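Local atomic coordinates of aminopeptidase YwaD (Bacillus subtilis, PDB entry 6HC6), a protein that removes amino acids from the N-terminal end of peptides as a secreted aminopeptidase that works with two zinc ions. Residues 248-253 / 370-375; 259-264 / 395-400; 285-290 / 302-307; 291-294 / 298-301. One frame throughout, in Å; residues are numbered along the deposited sequence.

Contact 1 of 4, residues 248-253 / 370-375. With ZN (zinc ion), chain D.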
loop_
_atom_site.group_PDB
_atom_site.type_symbol
_atom_site.label_atom_id
_atom_site.label_comp_id
_atom_site.label_asym_id
_atom_site.label_seq_id
_atom_site.Cartn_x
_atom_site.Cartn_y
_atom_site.Cartn_z
ATOM N N THR A 248 -9.125 -3.531 9.214
ATOM C CA THR A 248 -8.691 -3.718 7.836
ATOM C C THR A 248 -7.176 -3.615 7.704
ATOM O O THR A 248 -6.485 -2.980 8.510
ATOM C CB THR A 248 -9.362 -2.720 6.878
ATOM O OG1 THR A 248 -8.902 -1.390 7.145
ATOM C CG2 THR A 248 -10.900 -2.759 7.002
ATOM N N ALA A 249 -6.674 -4.248 6.648
ATOM C CA ALA A 249 -5.243 -4.260 6.353
ATOM C C ALA A 249 -5.061 -4.725 4.917
ATOM O O ALA A 249 -5.770 -5.625 4.481
ATOM C CB ALA A 249 -4.512 -5.211 7.306
ATOM N N HIS A 250 -4.122 -4.129 4.190
ATOM C CA HIS A 250 -3.872 -4.585 2.825
ATOM C C HIS A 250 -2.845 -5.709 2.822
ATOM O O HIS A 250 -1.897 -5.706 3.607
ATOM C CB HIS A 250 -3.445 -3.427 1.914
ATOM C CG HIS A 250 -2.038 -2.926 2.111
ATOM N ND1 HIS A 250 -0.967 -3.412 1.391
ATOM C CD2 HIS A 250 -1.552 -1.897 2.847
ATOM C CE1 HIS A 250 0.134 -2.762 1.728
ATOM N NE2 HIS A 250 -0.197 -1.809 2.587
ATOM N N TYR A 251 -3.042 -6.680 1.934
ATOM C CA TYR A 251 -2.194 -7.863 1.939
ATOM C C TYR A 251 -1.327 -7.949 0.689
ATOM O O TYR A 251 -0.601 -8.940 0.518
ATOM C CB TYR A 251 -3.044 -9.129 2.118
ATOM C CG TYR A 251 -3.927 -9.474 0.942
ATOM C CD1 TYR A 251 -5.159 -8.857 0.762
ATOM C CD2 TYR A 251 -3.542 -10.434 0.034
ATOM C CE1 TYR A 251 -5.961 -9.158 -0.324
ATOM C CE2 TYR A 251 -4.346 -10.766 -1.056
ATOM C CZ TYR A 251 -5.550 -10.118 -1.226
ATOM O OH TYR A 251 -6.363 -10.421 -2.294
ATOM N N ASP A 252 -1.344 -6.922 -0.164
ATOM C CA ASP A 252 -0.405 -6.892 -1.282
ATOM C C ASP A 252 0.868 -6.148 -0.893
ATOM O O ASP A 252 0.924 -5.454 0.122
ATOM C CB ASP A 252 -1.039 -6.255 -2.513
ATOM C CG ASP A 252 -1.330 -4.773 -2.331
ATOM O OD1 ASP A 252 -1.905 -4.408 -1.276
ATOM O OD2 ASP A 252 -1.012 -3.984 -3.251
ATOM N N SER A 253 1.906 -6.310 -1.715
ATOM C CA SER A 253 3.175 -5.615 -1.508
ATOM C C SER A 253 3.695 -5.129 -2.852
ATOM O O SER A 253 3.189 -5.516 -3.907
ATOM C CB SER A 253 4.214 -6.508 -0.817
ATOM O OG SER A 253 4.680 -7.511 -1.695
ATOM N N SER A 370 -2.807 7.805 2.317
ATOM C CA SER A 370 -2.057 6.791 1.568
ATOM C C SER A 370 -2.142 5.399 2.195
ATOM O O SER A 370 -1.193 4.615 2.128
ATOM C CB SER A 370 -0.595 7.215 1.398
ATOM O OG SER A 370 -0.547 8.495 0.794
ATOM N N SER A 371 -3.277 5.067 2.797
ATOM C CA SER A 371 -3.593 3.680 3.116
ATOM C C SER A 371 -5.102 3.529 3.087
ATOM O O SER A 371 -5.830 4.467 2.758
ATOM C CB SER A 371 -3.012 3.239 4.466
ATOM O OG SER A 371 -3.074 1.816 4.547
ATOM N N ASP A 372 -5.575 2.341 3.440
ATOM C CA ASP A 372 -6.950 1.974 3.148
ATOM C C ASP A 372 -7.974 2.642 4.056
ATOM O O ASP A 372 -9.173 2.483 3.823
ATOM C CB ASP A 372 -7.083 0.453 3.215
ATOM C CG ASP A 372 -6.324 -0.228 2.096
ATOM O OD1 ASP A 372 -5.491 -1.090 2.414
ATOM O OD2 ASP A 372 -6.564 0.093 0.901
ATOM N N HIS A 373 -7.549 3.401 5.063
ATOM C CA HIS A 373 -8.514 4.202 5.802
ATOM C C HIS A 373 -9.061 5.347 4.963
ATOM O O HIS A 373 -10.094 5.917 5.317
ATOM C CB HIS A 373 -7.869 4.771 7.066
ATOM C CG HIS A 373 -6.723 5.695 6.792
ATOM N ND1 HIS A 373 -5.607 5.310 6.078
ATOM C CD2 HIS A 373 -6.515 6.985 7.147
ATOM C CE1 HIS A 373 -4.765 6.325 6.003
ATOM N NE2 HIS A 373 -5.295 7.356 6.639
ATOM N N VAL A 374 -8.400 5.693 3.864
ATOM C CA VAL A 374 -8.736 6.929 3.163
ATOM C C VAL A 374 -10.100 6.804 2.493
ATOM O O VAL A 374 -10.905 7.732 2.610
ATOM C CB VAL A 374 -7.641 7.323 2.156
ATOM C CG1 VAL A 374 -8.120 8.465 1.259
ATOM C CG2 VAL A 374 -6.368 7.732 2.895
ATOM N N PRO A 375 -10.418 5.719 1.771
ATOM C CA PRO A 375 -11.775 5.632 1.196
ATOM C C PRO A 375 -12.875 5.666 2.243
ATOM O O PRO A 375 -13.966 6.194 1.973
ATOM C CB PRO A 375 -11.745 4.292 0.443
ATOM C CG PRO A 375 -10.325 4.127 0.071
ATOM C CD PRO A 375 -9.546 4.663 1.239
HETATM ZN ZN ZN D . 1.083 -0.268 3.403
HETATM O O HOH W 1 -4.296 -1.260 4.785
HETATM O O HOH W 2 1.956 1.502 3.713
HETATM O O HOH W 3 1.328 0.443 1.477
#
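His250 and Asp372 meet where strand 244-250 ends against the turn that leads into helix 373-378. The touching atoms are a methylene and a carboxylate oxygen, His250 CB lying 3.1 Å from Asp372 OD1, and the pair shares no direct hydrogen bond. The two side chains cross at about a right angle, with imidazole and carboxylate planes well turned from each other. Asp372 has its CG anti to the carbonyl carbon (chi1 -68°), which presents OD1 to His250 CB and to water 1.

The His250 ring stands between its own backbone N and carbonyl carbon (chi1 74°), a rotation that carries NE2 to the metal, 2.2 Å from the zinc ion. The second ring nitrogen, ND1, gives a hydrogen bond of 3.0 Å to OD1 of Asp252, a bent bond (136° at the hydrogen) tilted from the ring plane, which meets OD1 from above the carboxylate plane; a weak bond to the Asp252 carbonyl O accompanies it. Metal and carboxylate therefore fix the ring rotation between them.

Water 1 bridges the segments. It donates to Asp372 OD1 at 2.7 Å and accepts weakly from the backbone N of His250, with a further weak bond to Ser371 OG. Asp372 OD2 is hydrogen-bonded to Ser301 OG, while Ser371 OG has its main partner in OD2 of Asp323, a second ligand of the same zinc.

Two second-shell contacts thus stand behind this metal site: Asp252 behind His250, and Ser371 behind Asp323. Because ND1 donates to Asp252, NE2 faces the zinc as an electron-pair donor, and the Asp252 carboxylate would probably strengthen that donation.

Contact 2 of 4, residues 259-264 / 395-400. With ZN (zinc ion), chain E; ZN (zinc ion), chain D.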
loop_
_atom_site.group_PDB
_atom_site.type_symbol
_atom_site.label_atom_id
_atom_site.label_comp_id
_atom_site.label_asym_id
_atom_site.label_seq_id
_atom_site.Cartn_x
_atom_site.Cartn_y
_atom_site.Cartn_z
ATOM N N GLY A 259 7.388 -7.698 1.580
ATOM C CA GLY A 259 6.237 -7.087 2.235
ATOM C C GLY A 259 5.973 -7.639 3.619
ATOM O O GLY A 259 4.812 -7.812 4.016
ATOM N N ALA A 260 7.030 -7.963 4.354
ATOM C CA ALA A 260 6.837 -8.466 5.709
ATOM C C ALA A 260 6.168 -7.414 6.580
ATOM O O ALA A 260 5.132 -7.680 7.208
ATOM C CB ALA A 260 8.173 -8.900 6.302
ATOM N N ASN A 261 6.733 -6.200 6.618
ATOM C CA ASN A 261 6.102 -5.134 7.386
ATOM C C ASN A 261 5.043 -4.351 6.603
ATOM O O ASN A 261 4.019 -3.957 7.181
ATOM C CB ASN A 261 7.157 -4.157 7.918
ATOM C CG ASN A 261 6.597 -3.307 9.025
ATOM O OD1 ASN A 261 5.842 -3.825 9.868
ATOM N ND2 ASN A 261 6.886 -2.000 9.010
ATOM N N ASP A 262 5.274 -4.080 5.312
ATOM C CA ASP A 262 4.296 -3.404 4.443
ATOM C C ASP A 262 3.757 -4.417 3.431
ATOM O O ASP A 262 4.279 -4.513 2.324
ATOM C CB ASP A 262 4.960 -2.213 3.702
ATOM C CG ASP A 262 3.951 -1.341 2.986
ATOM O OD1 ASP A 262 2.753 -1.406 3.361
ATOM O OD2 ASP A 262 4.349 -0.594 2.047
ATOM N N ASN A 263 2.688 -5.149 3.779
ATOM C CA ASN A 263 1.934 -5.009 5.015
ATOM C C ASN A 263 1.518 -6.384 5.526
ATOM O O ASN A 263 0.385 -6.591 5.949
ATOM C CB ASN A 263 0.702 -4.125 4.788
ATOM C CG ASN A 263 -0.050 -3.842 6.078
ATOM O OD1 ASN A 263 0.554 -3.760 7.145
ATOM N ND2 ASN A 263 -1.371 -3.686 5.981
ATOM N N GLY A 264 2.437 -7.345 5.465
ATOM C CA GLY A 264 2.184 -8.601 6.158
ATOM C C GLY A 264 1.857 -8.359 7.617
ATOM O O GLY A 264 0.991 -9.024 8.196
ATOM N N GLU A 395 9.175 9.261 10.639
ATOM C CA GLU A 395 9.679 8.484 9.510
ATOM C C GLU A 395 9.551 6.988 9.767
ATOM O O GLU A 395 9.528 6.526 10.912
ATOM C CB GLU A 395 11.137 8.830 9.220
ATOM C CG GLU A 395 11.307 10.085 8.385
ATOM C CD GLU A 395 12.748 10.542 8.317
ATOM O OE1 GLU A 395 13.222 10.847 7.201
ATOM O OE2 GLU A 395 13.398 10.598 9.385
ATOM N N VAL A 396 9.458 6.228 8.676
ATOM C CA VAL A 396 9.396 4.776 8.765
ATOM C C VAL A 396 10.775 4.192 8.483
ATOM O O VAL A 396 11.739 4.922 8.228
ATOM C CB VAL A 396 8.340 4.209 7.800
ATOM C CG1 VAL A 396 6.959 4.642 8.233
ATOM C CG2 VAL A 396 8.616 4.661 6.376
ATOM N N GLU A 397 10.869 2.866 8.525
ATOM C CA GLU A 397 12.144 2.194 8.421
ATOM C C GLU A 397 12.741 2.389 7.030
ATOM O O GLU A 397 12.017 2.636 6.058
ATOM C CB GLU A 397 11.977 0.705 8.711
ATOM C CG GLU A 397 11.122 -0.028 7.691
ATOM C CD GLU A 397 9.649 -0.051 8.055
ATOM O OE1 GLU A 397 8.932 -0.923 7.518
ATOM O OE2 GLU A 397 9.200 0.800 8.866
ATOM N N PRO A 398 14.069 2.291 6.914
ATOM C CA PRO A 398 14.704 2.412 5.594
ATOM C C PRO A 398 14.391 1.249 4.668
ATOM O O PRO A 398 14.646 1.354 3.463
ATOM C CB PRO A 398 16.201 2.468 5.928
ATOM C CG PRO A 398 16.320 1.818 7.269
ATOM C CD PRO A 398 15.065 2.196 8.000
ATOM N N TRP A 399 13.830 0.163 5.186
ATOM C CA TRP A 399 13.606 -1.039 4.391
ATOM C C TRP A 399 12.300 -1.000 3.613
ATOM O O TRP A 399 12.083 -1.858 2.749
ATOM C CB TRP A 399 13.648 -2.257 5.317
ATOM C CG TRP A 399 14.861 -2.209 6.204
ATOM C CD1 TRP A 399 16.162 -2.059 5.804
ATOM C CD2 TRP A 399 14.890 -2.285 7.632
ATOM N NE1 TRP A 399 16.996 -2.048 6.895
ATOM C CE2 TRP A 399 16.240 -2.184 8.030
ATOM C CE3 TRP A 399 13.910 -2.436 8.614
ATOM C CZ2 TRP A 399 16.626 -2.230 9.366
ATOM C CZ3 TRP A 399 14.296 -2.482 9.931
ATOM C CH2 TRP A 399 15.641 -2.380 10.299
ATOM N N TYR A 400 11.445 -0.020 3.897
ATOM C CA TYR A 400 10.143 0.126 3.261
ATOM C C TYR A 400 10.268 0.117 1.740
ATOM O O TYR A 400 11.119 0.811 1.168
ATOM C CB TYR A 400 9.537 1.441 3.778
ATOM C CG TYR A 400 8.415 2.078 3.002
ATOM C CD1 TYR A 400 7.096 1.695 3.204
ATOM C CD2 TYR A 400 8.671 3.119 2.113
ATOM C CE1 TYR A 400 6.068 2.311 2.522
ATOM C CE2 TYR A 400 7.648 3.735 1.419
ATOM C CZ TYR A 400 6.347 3.325 1.628
ATOM O OH TYR A 400 5.309 3.923 0.950
HETATM ZN ZN ZN E . 3.414 0.370 0.499
HETATM ZN ZN ZN D . 1.083 -0.268 3.403
HETATM O O HOH W 2 1.956 1.502 3.713
HETATM O O HOH W 3 1.328 0.443 1.477
#
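Asn261 and Glu397 supply the one hydrogen bond between the segments: Asn261 ND2 donates to Glu397 OE1 at 2.8 Å with an N-H...O angle of 162°. The acceptor lies near the amide plane, and the donor comes to the syn side of OE1, somewhat out of the carboxylate plane. Glu397 reaches this position by a bend at chi2 (-91°). The amide is held at its other end too, since Asn261 OD1 accepts from the backbone N of Gly326.

The metal bonds belong to Asp262, whose carboxylate spans both ions: OD1 is 2.0 Å from the zinc of chain D and OD2 is 2.0 Å from the zinc of chain E. Water 3 also bridges them. This is the co-catalytic dizinc site of the M28 peptidases, with His250 and Asp323 as further ligands of the first ion and Glu295 and His401 of the second; in this crystal Glu452, from near the C-terminal end of the chain, also binds the second zinc. The peptide bond after Asp262 is cis.

The remaining contact is van der Waals, Tyr400 CE1 approaching Asp262 OD2 to 3.4 Å with ring and carboxylate planes only 16° apart, while Tyr400 OH is hydrogen-bonded to Glu452.

Contact 3 of 4, residues 285-290 / 302-307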
loop_
_atom_site.group_PDB
_atom_site.type_symbol
_atom_site.label_atom_id
_atom_site.label_comp_id
_atom_site.label_asym_id
_atom_site.label_seq_id
_atom_site.Cartn_x
_atom_site.Cartn_y
_atom_site.Cartn_z
ATOM N N GLU A 285 -21.655 -5.197 14.186
ATOM C CA GLU A 285 -21.209 -6.063 13.105
ATOM C C GLU A 285 -19.753 -5.729 12.812
ATOM O O GLU A 285 -19.438 -4.590 12.456
ATOM C CB GLU A 285 -22.068 -5.874 11.857
ATOM C CG GLU A 285 -21.602 -6.728 10.681
ATOM C CD GLU A 285 -22.480 -6.584 9.454
ATOM O OE1 GLU A 285 -21.994 -6.836 8.327
ATOM O OE2 GLU A 285 -23.659 -6.217 9.618
ATOM N N ILE A 286 -18.859 -6.694 12.991
ATOM C CA ILE A 286 -17.434 -6.444 12.808
ATOM C C ILE A 286 -16.990 -7.102 11.510
ATOM O O ILE A 286 -17.139 -8.316 11.328
ATOM C CB ILE A 286 -16.605 -6.948 13.994
ATOM C CG1 ILE A 286 -17.193 -6.422 15.301
ATOM C CG2 ILE A 286 -15.173 -6.478 13.833
ATOM C CD1 ILE A 286 -16.544 -7.020 16.536
ATOM N N ARG A 287 -16.452 -6.298 10.605
ATOM C CA ARG A 287 -15.968 -6.784 9.321
ATOM C C ARG A 287 -14.449 -6.709 9.330
ATOM O O ARG A 287 -13.871 -5.618 9.405
ATOM C CB ARG A 287 -16.561 -5.966 8.180
ATOM C CG ARG A 287 -18.074 -5.949 8.220
ATOM C CD ARG A 287 -18.649 -5.343 6.964
ATOM N NE ARG A 287 -20.110 -5.358 7.005
ATOM C CZ ARG A 287 -20.892 -4.761 6.113
ATOM N NH1 ARG A 287 -20.354 -4.092 5.100
ATOM N NH2 ARG A 287 -22.210 -4.831 6.232
ATOM N N PHE A 288 -13.804 -7.868 9.270
ATOM C CA PHE A 288 -12.354 -7.927 9.126
ATOM C C PHE A 288 -12.040 -8.042 7.645
ATOM O O PHE A 288 -12.532 -8.951 6.967
ATOM C CB PHE A 288 -11.767 -9.107 9.891
ATOM C CG PHE A 288 -12.065 -9.082 11.353
ATOM C CD1 PHE A 288 -13.222 -9.669 11.847
ATOM C CD2 PHE A 288 -11.209 -8.442 12.237
ATOM C CE1 PHE A 288 -13.510 -9.650 13.205
ATOM C CE2 PHE A 288 -11.501 -8.413 13.601
ATOM C CZ PHE A 288 -12.649 -9.023 14.079
ATOM N N ILE A 289 -11.257 -7.112 7.122
ATOM C CA ILE A 289 -11.042 -7.092 5.684
ATOM C C ILE A 289 -9.556 -7.082 5.388
ATOM O O ILE A 289 -8.810 -6.252 5.927
ATOM C CB ILE A 289 -11.718 -5.891 5.010
ATOM C CG1 ILE A 289 -13.151 -5.764 5.517
ATOM C CG2 ILE A 289 -11.636 -6.086 3.511
ATOM C CD1 ILE A 289 -13.954 -4.724 4.790
ATOM N N ALA A 290 -9.143 -7.986 4.508
ATOM C CA ALA A 290 -7.841 -7.946 3.862
ATOM C C ALA A 290 -8.043 -7.346 2.470
ATOM O O ALA A 290 -8.703 -7.952 1.617
ATOM C CB ALA A 290 -7.233 -9.350 3.796
ATOM N N SER A 302 -11.024 1.201 -2.168
ATOM C CA SER A 302 -11.906 2.061 -2.956
ATOM C C SER A 302 -13.058 1.260 -3.550
ATOM O O SER A 302 -14.216 1.683 -3.492
ATOM C CB SER A 302 -11.125 2.762 -4.069
ATOM O OG SER A 302 -10.220 3.707 -3.527
ATOM N N HIS A 303 -12.756 0.095 -4.132
ATOM C CA HIS A 303 -13.817 -0.763 -4.649
ATOM C C HIS A 303 -14.788 -1.143 -3.541
ATOM O O HIS A 303 -16.010 -1.069 -3.715
ATOM C CB HIS A 303 -13.226 -2.025 -5.273
ATOM C CG HIS A 303 -14.254 -2.932 -5.874
ATOM N ND1 HIS A 303 -14.718 -2.778 -7.163
ATOM C CD2 HIS A 303 -14.915 -3.998 -5.361
ATOM C CE1 HIS A 303 -15.617 -3.712 -7.421
ATOM N NE2 HIS A 303 -15.756 -4.465 -6.343
ATOM N N TYR A 304 -14.251 -1.557 -2.391
ATOM C CA TYR A 304 -15.094 -2.019 -1.293
ATOM C C TYR A 304 -16.037 -0.922 -0.824
ATOM O O TYR A 304 -17.254 -1.136 -0.712
ATOM C CB TYR A 304 -14.229 -2.503 -0.123
ATOM C CG TYR A 304 -15.082 -3.032 1.003
ATOM C CD1 TYR A 304 -15.589 -4.319 0.955
ATOM C CD2 TYR A 304 -15.442 -2.221 2.079
ATOM C CE1 TYR A 304 -16.411 -4.801 1.956
ATOM C CE2 TYR A 304 -16.277 -2.700 3.089
ATOM C CZ TYR A 304 -16.745 -3.995 3.017
ATOM O OH TYR A 304 -17.550 -4.510 4.012
ATOM N N VAL A 305 -15.496 0.258 -0.518
ATOM C CA VAL A 305 -16.350 1.329 -0.009
ATOM C C VAL A 305 -17.330 1.776 -1.080
ATOM O O VAL A 305 -18.490 2.093 -0.787
ATOM C CB VAL A 305 -15.493 2.503 0.504
ATOM C CG1 VAL A 305 -16.379 3.703 0.847
ATOM C CG2 VAL A 305 -14.661 2.058 1.718
ATOM N N ASP A 306 -16.882 1.812 -2.340
ATOM C CA ASP A 306 -17.779 2.232 -3.414
ATOM C C ASP A 306 -18.994 1.334 -3.512
ATOM O O ASP A 306 -20.063 1.786 -3.940
ATOM C CB ASP A 306 -17.036 2.239 -4.749
ATOM C CG ASP A 306 -16.151 3.453 -4.915
ATOM O OD1 ASP A 306 -16.307 4.417 -4.133
ATOM O OD2 ASP A 306 -15.293 3.439 -5.828
ATOM N N HIS A 307 -18.864 0.067 -3.133
ATOM C CA HIS A 307 -19.952 -0.884 -3.291
ATOM C C HIS A 307 -20.747 -1.109 -2.009
ATOM O O HIS A 307 -21.637 -1.966 -1.991
ATOM C CB HIS A 307 -19.415 -2.206 -3.838
ATOM C CG HIS A 307 -19.105 -2.154 -5.301
ATOM N ND1 HIS A 307 -19.958 -2.654 -6.262
ATOM C CD2 HIS A 307 -18.047 -1.632 -5.971
ATOM C CE1 HIS A 307 -19.435 -2.453 -7.458
ATOM N NE2 HIS A 307 -18.276 -1.836 -7.310
#
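Tyr304 of helix 299-306 rests its ring on Ile289 and takes a hydrogen bond on its hydroxyl from Arg287, in a buried helix-on-sheet contact that couples strand 285-291 to the helix following it in the chain. The apolar part is a CH-pi contact: Ile289 CD1 sits over one face of the phenol, 3.6 Å from the ring centroid and 21° off the normal. It lies toward the hydroxyl end, with Tyr304 CZ the nearest ring atom at 3.4 Å. With CG anti to the backbone N (chi1 -178°), Tyr304 extends from the helix toward the sheet.

The polar part is a moderately straight hydrogen bond of 3.0 Å from Arg287 NH1 to Tyr304 OH. The hydroxyl lies at the edge of the guanidinium, slightly tilted from its plane, which stands 89° from that of the ring. Along the strand, Arg287 NE and NH2 both grip OE1 of Glu285, NE at 2.7 Å, in a side-on salt bridge; Glu285 OE2 is also bridged to Lys235 and Arg315, and NH1 has a second mate in Glu312. A leucine in place of Arg287 would probably leave Tyr304 OH without this donor, Glu285 OE1 without the NE/NH2 pair and Glu312 without this partner.

The phenol also touches Ile231 and Asn229 of strand 226-234 and Tyr246 of strand 244-250, the two neighbours of strand 285-291 in the sheet, whereas Phe288, pointing to the other face, packs against helix 260-277.

Contact 4 of 4, residues 291-294 / 298-301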
loop_
_atom_site.group_PDB
_atom_site.type_symbol
_atom_site.label_atom_id
_atom_site.label_comp_id
_atom_site.label_asym_id
_atom_site.label_seq_id
_atom_site.Cartn_x
_atom_site.Cartn_y
_atom_site.Cartn_z
ATOM N N PHE A 291 -7.496 -6.143 2.251
ATOM C CA PHE A 291 -7.682 -5.419 1.002
ATOM C C PHE A 291 -6.603 -5.797 0.001
ATOM O O PHE A 291 -5.421 -5.770 0.330
ATOM C CB PHE A 291 -7.624 -3.909 1.231
ATOM C CG PHE A 291 -8.852 -3.342 1.879
ATOM C CD1 PHE A 291 -10.104 -3.513 1.305
ATOM C CD2 PHE A 291 -8.743 -2.612 3.050
ATOM C CE1 PHE A 291 -11.239 -2.992 1.922
ATOM C CE2 PHE A 291 -9.865 -2.079 3.655
ATOM C CZ PHE A 291 -11.113 -2.271 3.089
ATOM N N GLY A 292 -7.001 -6.088 -1.233
ATOM C CA GLY A 292 -6.011 -6.286 -2.272
ATOM C C GLY A 292 -5.634 -4.977 -2.944
ATOM O O GLY A 292 -6.314 -3.971 -2.804
ATOM N N ALA A 293 -4.514 -4.997 -3.666
ATOM C CA ALA A 293 -4.163 -3.919 -4.605
ATOM C C ALA A 293 -4.104 -2.538 -3.948
ATOM O O ALA A 293 -4.394 -1.521 -4.581
ATOM C CB ALA A 293 -5.132 -3.881 -5.796
ATOM N N GLU A 294 -3.702 -2.463 -2.685
ATOM C CA GLU A 294 -3.516 -1.142 -2.080
ATOM C C GLU A 294 -2.347 -0.379 -2.695
ATOM O O GLU A 294 -2.372 0.857 -2.747
ATOM C CB GLU A 294 -3.289 -1.295 -0.580
ATOM C CG GLU A 294 -3.176 0.015 0.213
ATOM C CD GLU A 294 -1.801 0.651 0.174
ATOM O OE1 GLU A 294 -1.718 1.876 0.420
ATOM O OE2 GLU A 294 -0.813 -0.050 -0.133
ATOM N N LEU A 298 -4.917 2.224 -3.466
ATOM C CA LEU A 298 -6.081 1.918 -2.637
ATOM C C LEU A 298 -7.190 1.270 -3.458
ATOM O O LEU A 298 -8.367 1.526 -3.234
ATOM C CB LEU A 298 -6.619 3.177 -1.939
ATOM C CG LEU A 298 -5.576 4.133 -1.370
ATOM C CD1 LEU A 298 -6.243 5.273 -0.584
ATOM C CD2 LEU A 298 -4.591 3.342 -0.482
ATOM N N LEU A 299 -6.820 0.432 -4.430
ATOM C CA LEU A 299 -7.844 -0.022 -5.374
ATOM C C LEU A 299 -8.862 -0.941 -4.715
ATOM O O LEU A 299 -10.050 -0.908 -5.072
ATOM C CB LEU A 299 -7.201 -0.724 -6.564
ATOM C CG LEU A 299 -6.298 0.185 -7.400
ATOM C CD1 LEU A 299 -5.882 -0.538 -8.677
ATOM C CD2 LEU A 299 -6.987 1.512 -7.724
ATOM N N GLY A 300 -8.428 -1.766 -3.771
ATOM C CA GLY A 300 -9.343 -2.688 -3.122
ATOM C C GLY A 300 -10.261 -2.003 -2.134
ATOM O O GLY A 300 -11.464 -2.272 -2.120
ATOM N N SER A 301 -9.712 -1.117 -1.295
ATOM C CA SER A 301 -10.585 -0.406 -0.362
ATOM C C SER A 301 -11.503 0.572 -1.091
ATOM O O SER A 301 -12.665 0.746 -0.693
ATOM C CB SER A 301 -9.747 0.308 0.706
ATOM O OG SER A 301 -8.790 1.149 0.103
HETATM O O HOH W 4 -6.703 -1.351 -1.300
#
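Phe291, the last residue of strand 285-291, lays one ring face on the first turn of helix 299-306. Ser301 CB sits over the ring centre, 3.6 Å from the centroid and 4° off the normal, a nearly vertical CH-pi contact, and Ser301 CA comes within 3.5 Å of Phe291 CE1. The serine hydroxyl turns to Asp372, its hydrogen-bond partner. Were Phe291 an alanine, the face under Ser301 CB would be gone, which is likely to leave a gap against the first turn of the helix.

Gly292 follows with its carbonyl turned to the helix. Its O receives a CA-H...O contact from Gly300 CA at 3.3 Å, and water 4 donates to the same Gly292 O at 3.0 Å while accepting from Ser301 N. A side chain on Gly300 would run into this carbonyl, so glycine suits the close approach.

Ala293 offers its O to Leu299 N at 3.1 Å; the donor stands above the carbonyl plane. The CB atoms of Ala293 and Leu299 touch at 3.9 Å.

At Glu294 the backbone O accepts from Leu298 N at 3.0 Å in an almost straight bond, 176° at the hydrogen. The Glu294 and Leu298 side chains run alongside each other in the same direction, Leu298 CD2 lying 3.3 Å from Glu294 OE1, an oxygen that is also close to Glu452 OE2.

The arrangement is a short strand-to-helix connection, a compact loop at the end of a sheet strand parallel to strand 244-250. It carries the adjacent pair Glu294 and Glu295 to the dizinc site, where Glu295 binds a zinc, as in other M28 peptidases.

All four contacts are buried, but their chemistry differs with their place in the fold. Contacts 1 and 2 share a zinc ion and two waters, and are governed by metal bonds and the polar groups behind them. Contact 4, its centre about 6 Å from that of contact 1, joins it through Ser301 and Asp372; it too stands beside the metals, yet is built on backbone bonds and a CH-pi contact. Contact 3 lies farthest from the centre of the chain and combines apolar packing with a salt-bridge network. Contacts 3 and 4 both use helix 299-306, while contacts 1 and 3 meet through adjacent parallel strands, 244-250 and 285-291. Contact 2 touches neither 3 nor 4.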